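Local coordinates for protein RsfP (PDB 4GLJ) that probably catalyses the phosphate-dependent cleavage of 5'-methylthioadenosine into adenine and 5-methylthioribose 1-phosphate, and also binds the dye rhodamine B, at residues 172-177 with 186-191; 49-54 with 86-91; 215-220 with 247-252; 69-72 with 76-79; 148-153 with 263-268. One frame throughout, in Å; residues are numbered along the deposited sequence. Where two conformers were deposited one is given.

How the contacts relate
The five contacts join parts of one phosphorylase-type subunit. Contacts 1, 2 and 3 all reach its mixed sheet, with contacts 1 and 2 on opposite sides of the chain's centre, their own centres about 32 Å apart. Contacts 2 and 4 share helix 78-87, contact 4 at its start and contact 2 at its end. Contacts 3 and 5 both draw on helix 237-263 and touch: L151 CD1 packs 3.7 Å from T216 O. Rhodamine B touches I174 of contact 1 and H69 of contact 4, two contacts that also reach the second subunit. In contact 3 the side chain of L219 is about 9 Å from a bound rhodamine B.

Contact 1: 172-177 with 186-191; sequences VCIEGP and HWYRQM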
# COMPACT_ATOMS: atom_id res chain seq x y z
N VAL A 172 12.63 -7.32 -2.76
CA VAL A 172 11.45 -6.59 -2.27
C VAL A 172 11.31 -5.39 -3.22
O VAL A 172 12.26 -4.67 -3.46
CB VAL A 172 11.56 -6.16 -0.78
CG1 VAL A 172 12.80 -5.32 -0.56
CG2 VAL A 172 10.34 -5.29 -0.41
N CYS A 173 10.07 -5.16 -3.72
CA CYS A 173 9.82 -4.11 -4.66
C CYS A 173 9.07 -3.02 -3.93
O CYS A 173 7.99 -3.28 -3.45
CB CYS A 173 8.93 -4.59 -5.79
SG CYS A 173 9.03 -3.44 -7.23
N ILE A 174 9.59 -1.79 -3.97
CA ILE A 174 8.93 -0.68 -3.29
C ILE A 174 8.45 0.29 -4.35
O ILE A 174 8.84 0.22 -5.56
CB ILE A 174 9.89 0.01 -2.28
CG1 ILE A 174 11.09 0.67 -3.01
CG2 ILE A 174 10.31 -0.97 -1.14
CD1 ILE A 174 11.83 1.71 -2.12
N GLU A 175 7.58 1.19 -3.92
CA GLU A 175 6.94 2.13 -4.82
C GLU A 175 7.95 3.15 -5.38
O GLU A 175 7.91 3.43 -6.55
CB GLU A 175 5.78 2.87 -4.08
CG GLU A 175 4.98 3.82 -4.97
CD GLU A 175 4.42 3.06 -6.20
OE1 GLU A 175 3.73 2.05 -5.99
OE2 GLU A 175 4.65 3.44 -7.42
N GLY A 176 8.82 3.70 -4.52
CA GLY A 176 9.78 4.72 -4.99
C GLY A 176 9.01 6.04 -5.03
O GLY A 176 7.86 6.10 -4.56
N PRO A 177 9.58 7.11 -5.62
CA PRO A 177 10.91 7.08 -6.19
C PRO A 177 12.03 7.25 -5.15
O PRO A 177 13.18 7.06 -5.53
CB PRO A 177 10.86 8.25 -7.19
CG PRO A 177 9.97 9.29 -6.50
CD PRO A 177 8.91 8.41 -5.84
N HIS A 186 15.95 -1.70 7.58
CA HIS A 186 15.98 -2.64 8.71
C HIS A 186 14.79 -3.56 8.68
O HIS A 186 14.90 -4.79 8.90
CB HIS A 186 15.96 -1.88 10.04
CG HIS A 186 15.98 -2.78 11.24
ND1 HIS A 186 14.86 -3.24 11.81
CD2 HIS A 186 17.04 -3.32 11.95
CE1 HIS A 186 15.17 -4.03 12.84
NE2 HIS A 186 16.51 -4.09 12.92
N TRP A 187 13.61 -2.98 8.45
CA TRP A 187 12.39 -3.80 8.38
C TRP A 187 12.43 -4.83 7.21
O TRP A 187 12.08 -6.01 7.40
CB TRP A 187 11.16 -2.84 8.23
CG TRP A 187 9.81 -3.51 7.99
CD1 TRP A 187 9.30 -4.69 8.51
CD2 TRP A 187 8.74 -2.95 7.15
NE1 TRP A 187 7.99 -4.90 8.07
CE2 TRP A 187 7.61 -3.86 7.25
CE3 TRP A 187 8.62 -1.77 6.37
CZ2 TRP A 187 6.41 -3.63 6.55
CZ3 TRP A 187 7.39 -1.52 5.71
CH2 TRP A 187 6.32 -2.43 5.80
N TYR A 188 12.91 -4.42 6.04
CA TYR A 188 13.01 -5.35 4.90
C TYR A 188 13.99 -6.48 5.18
O TYR A 188 13.74 -7.66 4.83
CB TYR A 188 13.46 -4.64 3.63
CG TYR A 188 12.56 -3.48 3.25
CD1 TYR A 188 11.17 -3.54 3.45
CD2 TYR A 188 13.10 -2.34 2.70
CE1 TYR A 188 10.33 -2.48 3.11
CE2 TYR A 188 12.28 -1.26 2.35
CZ TYR A 188 10.88 -1.36 2.55
OH TYR A 188 10.06 -0.30 2.21
N ARG A 189 15.09 -6.14 5.85
CA ARG A 189 15.99 -7.18 6.40
C ARG A 189 15.30 -8.16 7.36
O ARG A 189 15.58 -9.40 7.31
CB ARG A 189 17.27 -6.57 7.05
CG ARG A 189 18.18 -5.78 6.10
CD ARG A 189 19.46 -5.17 6.77
NE ARG A 189 19.98 -6.07 7.80
CZ ARG A 189 20.93 -7.01 7.65
NH1 ARG A 189 21.55 -7.21 6.48
NH2 ARG A 189 21.27 -7.76 8.70
N GLN A 190 14.42 -7.66 8.24
CA GLN A 190 13.75 -8.52 9.21
C GLN A 190 12.74 -9.44 8.44
O GLN A 190 12.43 -10.57 8.89
CB GLN A 190 13.07 -7.63 10.29
CG GLN A 190 12.05 -8.34 11.17
CD GLN A 190 11.35 -7.38 12.13
OE1 GLN A 190 11.95 -6.43 12.63
NE2 GLN A 190 10.07 -7.61 12.37
N MET A 191 12.27 -8.98 7.29
CA MET A 191 11.33 -9.80 6.47
C MET A 191 12.12 -10.79 5.63
O MET A 191 11.54 -11.47 4.83
CB MET A 191 10.54 -8.93 5.47
CG MET A 191 9.54 -7.96 6.07
SD MET A 191 9.21 -6.59 4.92
CE MET A 191 9.00 -7.35 3.37
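V172 and I174 pack against Y188 inside a beta-alpha-beta unit, in which strand 169-173 runs into helix 182-190 and on to strand 195-197, paired parallel with the first. V172, on strand 169-173, meets the root of the tyrosine ring, its CG1 lying 4.2 Å from Y188 CG. Two residues on, I174 takes the outer end of the same ring. Its CG1 is folded between the backbone N and the carbonyl carbon (chi1 65°), which leaves CG2 beside the N as the branch that faces the helix. That methyl comes to 3.8 Å from Y188 CZ and 3.4 Å from Y188 OH, the two side chains crossing at about a right angle. I196 of strand 195-197 touches all three side chains, and I174 also touches bound rhodamine B, so this packing lies next to the dye. At the end of the segment, P177 follows a cis peptide bond, and its carbonyl accepts a hydrogen bond from H136 of the second subunit. M191, just after the helix, sets its SD in the plane of the Y188 ring at its edge, and the same sulfur stands 3.8 Å above the plane of the W187 ring, offset toward the rim.

Contact 2: 49-54 with 86-91; sequences IVLGEL and KTLGVR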
# COMPACT_ATOMS: atom_id res chain seq x y z
N ILE A 49 9.80 -1.02 -29.20
CA ILE A 49 10.53 -2.23 -28.97
C ILE A 49 11.55 -2.46 -30.10
O ILE A 49 11.23 -2.34 -31.31
CB ILE A 49 9.51 -3.35 -28.80
CG1 ILE A 49 8.83 -3.14 -27.42
CG2 ILE A 49 10.14 -4.73 -28.88
CD1 ILE A 49 7.44 -3.70 -27.42
N VAL A 50 12.80 -2.69 -29.71
CA VAL A 50 13.86 -3.03 -30.69
C VAL A 50 13.96 -4.56 -30.91
O VAL A 50 14.04 -5.35 -29.95
CB VAL A 50 15.26 -2.48 -30.32
CG1 VAL A 50 16.30 -2.90 -31.38
CG2 VAL A 50 15.29 -0.96 -30.25
N LEU A 51 13.89 -4.97 -32.16
CA LEU A 51 14.09 -6.37 -32.55
C LEU A 51 15.42 -6.52 -33.28
O LEU A 51 15.80 -5.70 -34.11
CB LEU A 51 12.95 -6.90 -33.43
CG LEU A 51 11.59 -6.87 -32.71
CD1 LEU A 51 10.49 -6.82 -33.75
CD2 LEU A 51 11.43 -8.08 -31.84
N GLY A 52 16.13 -7.58 -32.93
CA GLY A 52 17.40 -7.83 -33.59
C GLY A 52 17.76 -9.27 -33.32
O GLY A 52 17.05 -9.95 -32.56
N GLU A 53 18.84 -9.72 -33.95
CA GLU A 53 19.33 -11.08 -33.80
C GLU A 53 20.65 -11.09 -33.05
O GLU A 53 21.53 -10.28 -33.31
CB GLU A 53 19.46 -11.81 -35.16
CG GLU A 53 18.10 -12.33 -35.66
CD GLU A 53 17.22 -11.19 -36.20
OE1 GLU A 53 17.77 -10.26 -36.85
OE2 GLU A 53 15.97 -11.24 -35.96
N LEU A 54 20.72 -11.99 -32.08
CA LEU A 54 21.95 -12.30 -31.35
C LEU A 54 22.24 -13.70 -31.86
O LEU A 54 21.45 -14.62 -31.62
CB LEU A 54 21.60 -12.26 -29.84
CG LEU A 54 22.54 -11.64 -28.80
CD1 LEU A 54 23.13 -10.31 -29.29
CD2 LEU A 54 21.83 -11.49 -27.46
N LYS A 86 3.81 -9.83 -25.32
CA LYS A 86 2.85 -10.88 -25.71
C LYS A 86 2.43 -10.87 -27.18
O LYS A 86 2.42 -11.94 -27.81
CB LYS A 86 1.59 -10.86 -24.80
CG LYS A 86 0.74 -12.10 -25.05
CD LYS A 86 1.52 -13.35 -24.53
CE LYS A 86 0.58 -14.56 -24.73
NZ LYS A 86 1.15 -15.82 -24.12
N THR A 87 2.13 -9.72 -27.76
CA THR A 87 1.73 -9.68 -29.15
C THR A 87 2.87 -10.12 -30.09
O THR A 87 2.61 -10.53 -31.22
CB THR A 87 1.22 -8.30 -29.62
OG1 THR A 87 2.31 -7.36 -29.69
CG2 THR A 87 0.09 -7.78 -28.71
N LEU A 88 4.11 -10.08 -29.62
CA LEU A 88 5.24 -10.50 -30.49
C LEU A 88 5.45 -12.01 -30.39
O LEU A 88 6.29 -12.58 -31.08
CB LEU A 88 6.51 -9.73 -30.06
CG LEU A 88 6.52 -8.22 -30.38
CD1 LEU A 88 7.66 -7.44 -29.73
CD2 LEU A 88 6.59 -8.08 -31.91
N GLY A 89 4.73 -12.66 -29.47
CA GLY A 89 4.86 -14.10 -29.23
C GLY A 89 5.94 -14.48 -28.24
O GLY A 89 6.38 -15.62 -28.19
N VAL A 90 6.36 -13.52 -27.43
CA VAL A 90 7.44 -13.77 -26.47
C VAL A 90 6.95 -14.80 -25.46
O VAL A 90 5.83 -14.72 -24.94
CB VAL A 90 7.80 -12.43 -25.74
CG1 VAL A 90 8.73 -12.64 -24.54
CG2 VAL A 90 8.42 -11.47 -26.78
N ARG A 91 7.79 -15.78 -25.22
CA ARG A 91 7.51 -16.87 -24.31
C ARG A 91 8.44 -16.76 -23.10
O ARG A 91 8.18 -17.35 -22.07
CB ARG A 91 7.75 -18.20 -25.05
CG ARG A 91 6.78 -18.38 -26.22
CD ARG A 91 7.17 -19.53 -27.13
NE ARG A 91 7.33 -20.74 -26.34
CZ ARG A 91 8.40 -21.52 -26.34
NH1 ARG A 91 9.43 -21.28 -27.13
NH2 ARG A 91 8.40 -22.54 -25.54
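I49 and L88 reach toward each other tip to tip, one from strand 49-54 and the other from the chain where helix 78-87 gives way to G89. The methyls that meet are I49 CG2 and L88 CD1, 3.8 Å apart. The branch of I49 that does the touching lies opposite its backbone N, while L88 turns CG to the side of its own N (chi1 -71°) and then extends, so that CD1 leads. The same methyl of L88 serves a second partner: L51 CD2 stands 4.4 Å from L88 CD1, a looser approach. I49 and L51, two apart on the strand, thus face the helix end together, with L88 set against both. Around them I38 touches both I49 and L88, A84 of helix 78-87 adds to I49, and A60 of strand 57-63 lies against both strand residues. Just after L88 the helix stops in a Schellman motif at G89, whose N donates to K86 O at 2.9 Å. G89 has a positive phi (87°), and a CB at these angles would collide with L88 O, so glycine suits this position. The chain then turns toward strand 92-101. All the contacts across the two segments are between aliphatic side chains, and L88 and its two partners are buried. The pairing therefore rests on shape and on the exclusion of water, with no directional bond to fix its register, and it ties the chain at the C-terminal side of the helix to the face of strand 49-54 chiefly through one methyl group.

Contact 3: 215-220 with 247-252; sequences ATLALV and DNAQQV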
# COMPACT_ATOMS: atom_id res chain seq x y z
N ALA A 215 11.97 -14.11 -15.46
CA ALA A 215 12.93 -14.13 -14.35
C ALA A 215 13.81 -12.88 -14.37
O ALA A 215 13.83 -12.12 -15.35
CB ALA A 215 13.77 -15.42 -14.30
N THR A 216 14.56 -12.67 -13.29
CA THR A 216 15.23 -11.35 -13.12
C THR A 216 16.75 -11.59 -12.99
O THR A 216 17.17 -12.48 -12.27
CB THR A 216 14.71 -10.66 -11.84
OG1 THR A 216 13.31 -10.29 -12.08
CG2 THR A 216 15.49 -9.34 -11.57
N LEU A 217 17.50 -10.82 -13.74
CA LEU A 217 18.93 -10.69 -13.49
C LEU A 217 19.15 -9.31 -12.76
O LEU A 217 19.04 -8.25 -13.38
CB LEU A 217 19.69 -10.71 -14.83
CG LEU A 217 21.21 -10.45 -14.79
CD1 LEU A 217 21.86 -11.58 -14.02
CD2 LEU A 217 21.79 -10.36 -16.20
N ALA A 218 19.41 -9.35 -11.44
CA ALA A 218 19.55 -8.13 -10.64
C ALA A 218 21.03 -7.73 -10.56
O ALA A 218 21.90 -8.59 -10.35
CB ALA A 218 18.96 -8.34 -9.26
N LEU A 219 21.28 -6.45 -10.72
CA LEU A 219 22.61 -5.90 -10.70
C LEU A 219 22.73 -5.02 -9.45
O LEU A 219 22.06 -4.03 -9.31
CB LEU A 219 22.80 -5.00 -11.94
CG LEU A 219 22.29 -5.58 -13.28
CD1 LEU A 219 22.62 -4.60 -14.41
CD2 LEU A 219 22.95 -6.93 -13.51
N VAL A 220 23.58 -5.44 -8.55
CA VAL A 220 23.79 -4.74 -7.30
C VAL A 220 24.57 -3.47 -7.53
O VAL A 220 25.75 -3.45 -7.97
CB VAL A 220 24.46 -5.65 -6.22
CG1 VAL A 220 24.58 -4.83 -4.94
CG2 VAL A 220 23.64 -6.96 -6.01
N ASP A 247 27.33 -3.10 -18.61
CA ASP A 247 28.14 -3.84 -19.59
C ASP A 247 28.40 -5.35 -19.27
O ASP A 247 28.36 -6.21 -20.17
CB ASP A 247 29.47 -3.18 -19.83
CG ASP A 247 30.30 -3.98 -20.83
OD1 ASP A 247 29.78 -4.28 -21.95
OD2 ASP A 247 31.44 -4.35 -20.46
N ASN A 248 28.64 -5.68 -18.00
CA ASN A 248 28.63 -7.09 -17.55
C ASN A 248 27.30 -7.78 -17.87
O ASN A 248 27.26 -8.89 -18.40
CB ASN A 248 28.97 -7.17 -16.06
CG ASN A 248 30.43 -6.89 -15.77
OD1 ASN A 248 31.28 -7.05 -16.65
ND2 ASN A 248 30.74 -6.47 -14.52
N ALA A 249 26.19 -7.08 -17.60
CA ALA A 249 24.86 -7.62 -17.89
C ALA A 249 24.70 -7.99 -19.36
O ALA A 249 24.22 -9.07 -19.64
CB ALA A 249 23.74 -6.68 -17.43
N GLN A 250 25.17 -7.15 -20.29
CA GLN A 250 25.12 -7.49 -21.70
C GLN A 250 25.79 -8.83 -22.04
O GLN A 250 25.23 -9.60 -22.86
CB GLN A 250 25.78 -6.40 -22.59
CG GLN A 250 25.17 -5.01 -22.44
CD GLN A 250 23.83 -4.84 -23.16
OE1 GLN A 250 23.33 -5.76 -23.84
NE2 GLN A 250 23.23 -3.65 -23.01
N GLN A 251 26.94 -9.12 -21.43
CA GLN A 251 27.62 -10.43 -21.66
C GLN A 251 26.79 -11.59 -21.13
O GLN A 251 26.62 -12.63 -21.81
CB GLN A 251 29.04 -10.47 -21.06
CG GLN A 251 29.92 -9.31 -21.47
CD GLN A 251 29.88 -9.09 -22.97
OE1 GLN A 251 29.94 -10.05 -23.77
NE2 GLN A 251 29.78 -7.81 -23.37
N VAL A 252 26.15 -11.35 -19.98
CA VAL A 252 25.32 -12.37 -19.40
C VAL A 252 24.10 -12.66 -20.27
O VAL A 252 23.78 -13.84 -20.49
CB VAL A 252 24.91 -12.03 -17.93
CG1 VAL A 252 24.04 -13.17 -17.38
CG2 VAL A 252 26.19 -11.80 -17.05
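L217 and L219 reach the helix by different first torsions. In L217 the CG lies opposite the backbone N (chi1 174°), whereas in L219 it turns to the side of the N (chi1 -45°), and between them the two leucines span about one turn of helix 237-263. V252 answers the first: L217 CD2 comes to 3.8 Å from V252 CG1 and 3.9 Å from V252 CB, the two side chains passing at a slant. A249, a turn earlier, answers the second. Its CB is met by both ends of the fork of L219, with CD1 3.8 Å and CD2 4.0 Å from A249 CB. The short alanine side chain is consistent with the close approach of the backbones here, L219 CA and A249 CA being 7.7 Å apart. L217 CD2 also passes A249 CB at 4.3 Å, so that one leucine touches both helix residues. Strand and helix segments run nearly antiparallel, at 155° between their directions, with axes 10.0 Å apart at closest. The flanking side chains are mostly apolar: I113 touches L217, V96 touches L219, and V252 also touches M111, A154 and Y155. Every residue that takes part is buried, and the contact consists of aliphatic packing alone. Nearer the N-terminal start of the same helix, I239, L242 and M243 line a rhodamine B pocket. A long helix laid antiparallel over a central strand, itself parallel to strand 92-101 and antiparallel to strand 111-119, is the layered alpha/beta packing of the phosphorylase superfamily.

Contact 4: 69-72 with 76-79; sequences HRLT and VPYR
P77, whose CD meets L71 CD1 at 3.9 Å, is the centre of an inverse gamma turn while also holding the N-cap position of helix 78-87. The turn is closed by a weak bond from Y78 N to V76 O, 2.8 Å long. L71 and P77 cross at about a right angle, the leucine methyl coming up to the CD corner of the ring. The other methyl, L71 CD2, lies 3.6 Å above the plane of the R70 guanidinium, offset toward the rim. H69, at the start of the segment, touches rhodamine B and stacks on H65. V76 meets both L71 and T72. Its CG2, on the N side of the residue, lies 4.1 Å from L71 CB and 3.4 Å from T72 O, while its CG1, opposite the N (chi1 167°), stands 3.7 Å above the centre of the Y78 ring. That ring is held from its far end by a bond from Y78 OH to P73 O. What crosses between the segments is thus mostly apolar contact, which packs the loop against the residues that lead into helix 78-87 and relies largely on the fit of aliphatic groups.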
# COMPACT_ATOMS: atom_id res chain seq x y z
N HIS A 69 16.01 7.60 -20.17
CA HIS A 69 15.53 7.36 -18.81
C HIS A 69 14.48 8.37 -18.44
O HIS A 69 14.55 8.99 -17.39
CB HIS A 69 16.66 7.38 -17.80
CG HIS A 69 16.40 6.56 -16.56
ND1 HIS A 69 15.45 6.87 -15.65
CD2 HIS A 69 16.98 5.37 -16.14
CE1 HIS A 69 15.47 5.94 -14.64
NE2 HIS A 69 16.42 5.03 -14.95
N ARG A 70 13.40 8.45 -19.21
CA ARG A 70 12.38 9.47 -18.90
C ARG A 70 11.32 9.16 -17.86
O ARG A 70 10.65 10.07 -17.45
CB ARG A 70 11.72 10.00 -20.17
CG ARG A 70 10.93 8.94 -20.88
CD ARG A 70 10.35 9.34 -22.26
NE ARG A 70 9.61 8.14 -22.69
CZ ARG A 70 8.30 7.97 -22.50
NH1 ARG A 70 7.59 8.95 -21.98
NH2 ARG A 70 7.69 6.82 -22.84
N LEU A 71 11.11 7.88 -17.50
CA LEU A 71 10.05 7.45 -16.57
C LEU A 71 10.57 7.05 -15.22
O LEU A 71 11.59 6.38 -15.09
CB LEU A 71 9.28 6.23 -17.13
CG LEU A 71 8.70 6.50 -18.54
CD1 LEU A 71 8.26 5.18 -19.23
CD2 LEU A 71 7.56 7.56 -18.54
N THR A 72 9.81 7.41 -14.20
CA THR A 72 10.04 6.92 -12.87
C THR A 72 9.37 5.51 -12.77
O THR A 72 8.44 5.23 -13.56
CB THR A 72 9.35 7.79 -11.79
OG1 THR A 72 7.90 7.82 -11.93
CG2 THR A 72 9.81 9.29 -11.81
N VAL A 76 5.87 3.73 -15.03
CA VAL A 76 6.18 2.86 -16.18
C VAL A 76 4.86 2.20 -16.66
O VAL A 76 4.10 1.69 -15.79
CB VAL A 76 7.21 1.85 -15.76
CG1 VAL A 76 7.35 0.71 -16.81
CG2 VAL A 76 8.58 2.55 -15.57
N PRO A 77 4.60 2.13 -17.98
CA PRO A 77 3.35 1.51 -18.35
C PRO A 77 3.54 -0.04 -18.38
O PRO A 77 3.62 -0.68 -19.48
CB PRO A 77 3.11 2.08 -19.78
CG PRO A 77 4.52 2.15 -20.37
CD PRO A 77 5.39 2.53 -19.19
N TYR A 78 3.48 -0.64 -17.19
CA TYR A 78 3.78 -2.10 -17.11
C TYR A 78 2.81 -2.94 -17.94
O TYR A 78 3.27 -3.89 -18.55
CB TYR A 78 3.68 -2.53 -15.63
CG TYR A 78 4.79 -1.95 -14.80
CD1 TYR A 78 6.05 -2.49 -14.83
CD2 TYR A 78 4.56 -0.78 -14.05
CE1 TYR A 78 7.08 -1.90 -14.10
CE2 TYR A 78 5.59 -0.18 -13.33
CZ TYR A 78 6.82 -0.70 -13.41
OH TYR A 78 7.83 -0.16 -12.70
N ARG A 79 1.51 -2.67 -17.93
CA ARG A 79 0.55 -3.44 -18.68
C ARG A 79 0.73 -3.34 -20.20
O ARG A 79 0.79 -4.34 -20.82
CB ARG A 79 -0.88 -3.06 -18.30
CG ARG A 79 -1.43 -3.64 -17.01
CD ARG A 79 -2.82 -3.13 -16.70
NE ARG A 79 -2.84 -1.70 -16.68
CZ ARG A 79 -3.91 -0.94 -16.72
NH1 ARG A 79 -5.12 -1.45 -16.75
NH2 ARG A 79 -3.75 0.35 -16.70

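Contact 5: 148-153 with 263-268; sequences ADILIR and EQPKSI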
# COMPACT_ATOMS: atom_id res chain seq x y z
N ALA A 148 15.68 -18.79 -14.33
CA ALA A 148 16.69 -18.48 -13.31
C ALA A 148 17.86 -19.44 -13.38
O ALA A 148 19.00 -19.01 -13.29
CB ALA A 148 16.10 -18.49 -11.88
N ASP A 149 17.61 -20.76 -13.53
CA ASP A 149 18.75 -21.66 -13.68
C ASP A 149 19.61 -21.32 -14.91
O ASP A 149 20.85 -21.49 -14.86
CB ASP A 149 18.33 -23.12 -13.69
CG ASP A 149 19.52 -24.04 -13.91
OD1 ASP A 149 20.42 -24.09 -13.01
OD2 ASP A 149 19.58 -24.64 -15.03
N ILE A 150 18.95 -20.99 -16.04
CA ILE A 150 19.68 -20.54 -17.25
C ILE A 150 20.53 -19.29 -16.93
O ILE A 150 21.70 -19.22 -17.34
CB ILE A 150 18.74 -20.28 -18.44
CG1 ILE A 150 18.42 -21.64 -19.10
CG2 ILE A 150 19.36 -19.34 -19.47
CD1 ILE A 150 17.35 -21.64 -20.14
N LEU A 151 19.96 -18.33 -16.17
CA LEU A 151 20.73 -17.16 -15.83
C LEU A 151 22.00 -17.43 -15.06
O LEU A 151 23.00 -16.75 -15.30
CB LEU A 151 19.89 -16.05 -15.15
CG LEU A 151 18.79 -15.49 -16.07
CD1 LEU A 151 17.78 -14.69 -15.21
CD2 LEU A 151 19.40 -14.59 -17.14
N ILE A 152 21.95 -18.35 -14.09
CA ILE A 152 23.06 -18.78 -13.32
C ILE A 152 24.13 -19.36 -14.24
O ILE A 152 25.30 -19.03 -14.09
CB ILE A 152 22.63 -19.84 -12.25
CG1 ILE A 152 21.74 -19.20 -11.16
CG2 ILE A 152 23.84 -20.43 -11.59
CD1 ILE A 152 20.89 -20.23 -10.37
N ARG A 153 23.75 -20.25 -15.17
CA ARG A 153 24.78 -20.90 -16.02
C ARG A 153 25.29 -19.85 -17.05
O ARG A 153 26.46 -19.87 -17.41
CB ARG A 153 24.22 -22.13 -16.69
CG ARG A 153 23.97 -23.24 -15.69
CD ARG A 153 23.50 -24.51 -16.35
NE ARG A 153 22.09 -24.42 -16.69
CZ ARG A 153 21.62 -24.51 -17.92
NH1 ARG A 153 22.44 -24.72 -18.94
NH2 ARG A 153 20.31 -24.43 -18.12
N GLU A 263 17.65 -24.56 -25.44
CA GLU A 263 17.09 -25.47 -24.43
C GLU A 263 15.58 -25.38 -24.39
O GLU A 263 14.93 -26.38 -24.14
CB GLU A 263 17.74 -25.28 -23.05
CG GLU A 263 19.24 -25.69 -23.01
CD GLU A 263 19.93 -25.27 -21.70
OE1 GLU A 263 19.24 -24.82 -20.76
OE2 GLU A 263 21.17 -25.41 -21.56
N GLN A 264 15.01 -24.20 -24.67
CA GLN A 264 13.55 -24.06 -24.76
C GLN A 264 12.80 -24.71 -23.56
O GLN A 264 11.88 -25.48 -23.74
CB GLN A 264 13.13 -24.65 -26.13
CG GLN A 264 12.23 -23.75 -26.99
CD GLN A 264 12.95 -22.56 -27.56
OE1 GLN A 264 13.33 -21.63 -26.83
NE2 GLN A 264 13.15 -22.57 -28.87
N PRO A 265 13.21 -24.41 -22.33
CA PRO A 265 12.65 -25.07 -21.16
C PRO A 265 11.15 -24.87 -21.06
O PRO A 265 10.59 -23.88 -21.53
CB PRO A 265 13.39 -24.40 -19.98
CG PRO A 265 13.80 -23.07 -20.51
CD PRO A 265 14.16 -23.33 -21.96
N LYS A 266 10.49 -25.87 -20.51
CA LYS A 266 9.06 -25.83 -20.32
C LYS A 266 8.89 -24.95 -19.08
O LYS A 266 9.68 -25.04 -18.12
CB LYS A 266 8.56 -27.25 -20.07
CG LYS A 266 7.46 -27.72 -21.00
CD LYS A 266 7.33 -29.24 -20.94
CE LYS A 266 5.88 -29.68 -20.71
NZ LYS A 266 5.29 -28.94 -19.54
N SER A 267 7.92 -24.05 -19.11
CA SER A 267 7.68 -23.22 -17.94
C SER A 267 6.24 -23.42 -17.43
O SER A 267 5.28 -23.45 -18.20
CB SER A 267 7.91 -21.74 -18.29
OG SER A 267 7.71 -20.93 -17.11
N ILE A 268 6.08 -23.51 -16.11
CA ILE A 268 4.75 -23.49 -15.56
C ILE A 268 4.01 -22.19 -15.93
O ILE A 268 2.79 -22.22 -16.03
CB ILE A 268 4.69 -23.87 -14.05
CG1 ILE A 268 5.51 -22.94 -13.11
CG2 ILE A 268 5.19 -25.31 -13.82
CD1 ILE A 268 6.05 -21.59 -13.58
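R153 and E263 form a salt bridge with paired, end-on geometry: R153 NH2 donates a hydrogen bond to E263 OE1 at 2.9 Å, and R153 NH1 donates one to E263 OE2 at 3.0 Å. Both carboxylate oxygens use their syn lone pairs, and the two flat groups are only 14° from coplanar. A bend in the arginine chain (chi3 -78°) turns the guanidinium so that a second carboxylate, one helical turn earlier, meets its side. There R153 NE donates to D149 OD2 at 3.0 Å and R153 NH2 to the same oxygen at 3.2 Å, both from one face of the carboxylate plane. R153 NH2 is thus shared between two acids whose nearest charged oxygens, D149 OD2 and E263 OE1, are 5.7 Å apart, and the cation between them probably offsets their repulsion. A leucine in place of R153 would probably leave E263 and D149 facing each other without their common cation and set both carboxylates free to turn. The second kind of contact is apolar. I150 CD1 meets the proline ring at P265 CG, 3.8 Å away. The isoleucine and glutamate run alongside each other in opposite senses, with I150 CG1 3.7 Å from E263 OE1. I150 is buried, and the acid end of the ion pair lies alongside its aliphatic chain. Helix 145-157 here rests on the end of helix 237-263, where L259 touches both I150 and R153, while L151 turns to A256 and to strands 92-101 and 111-119.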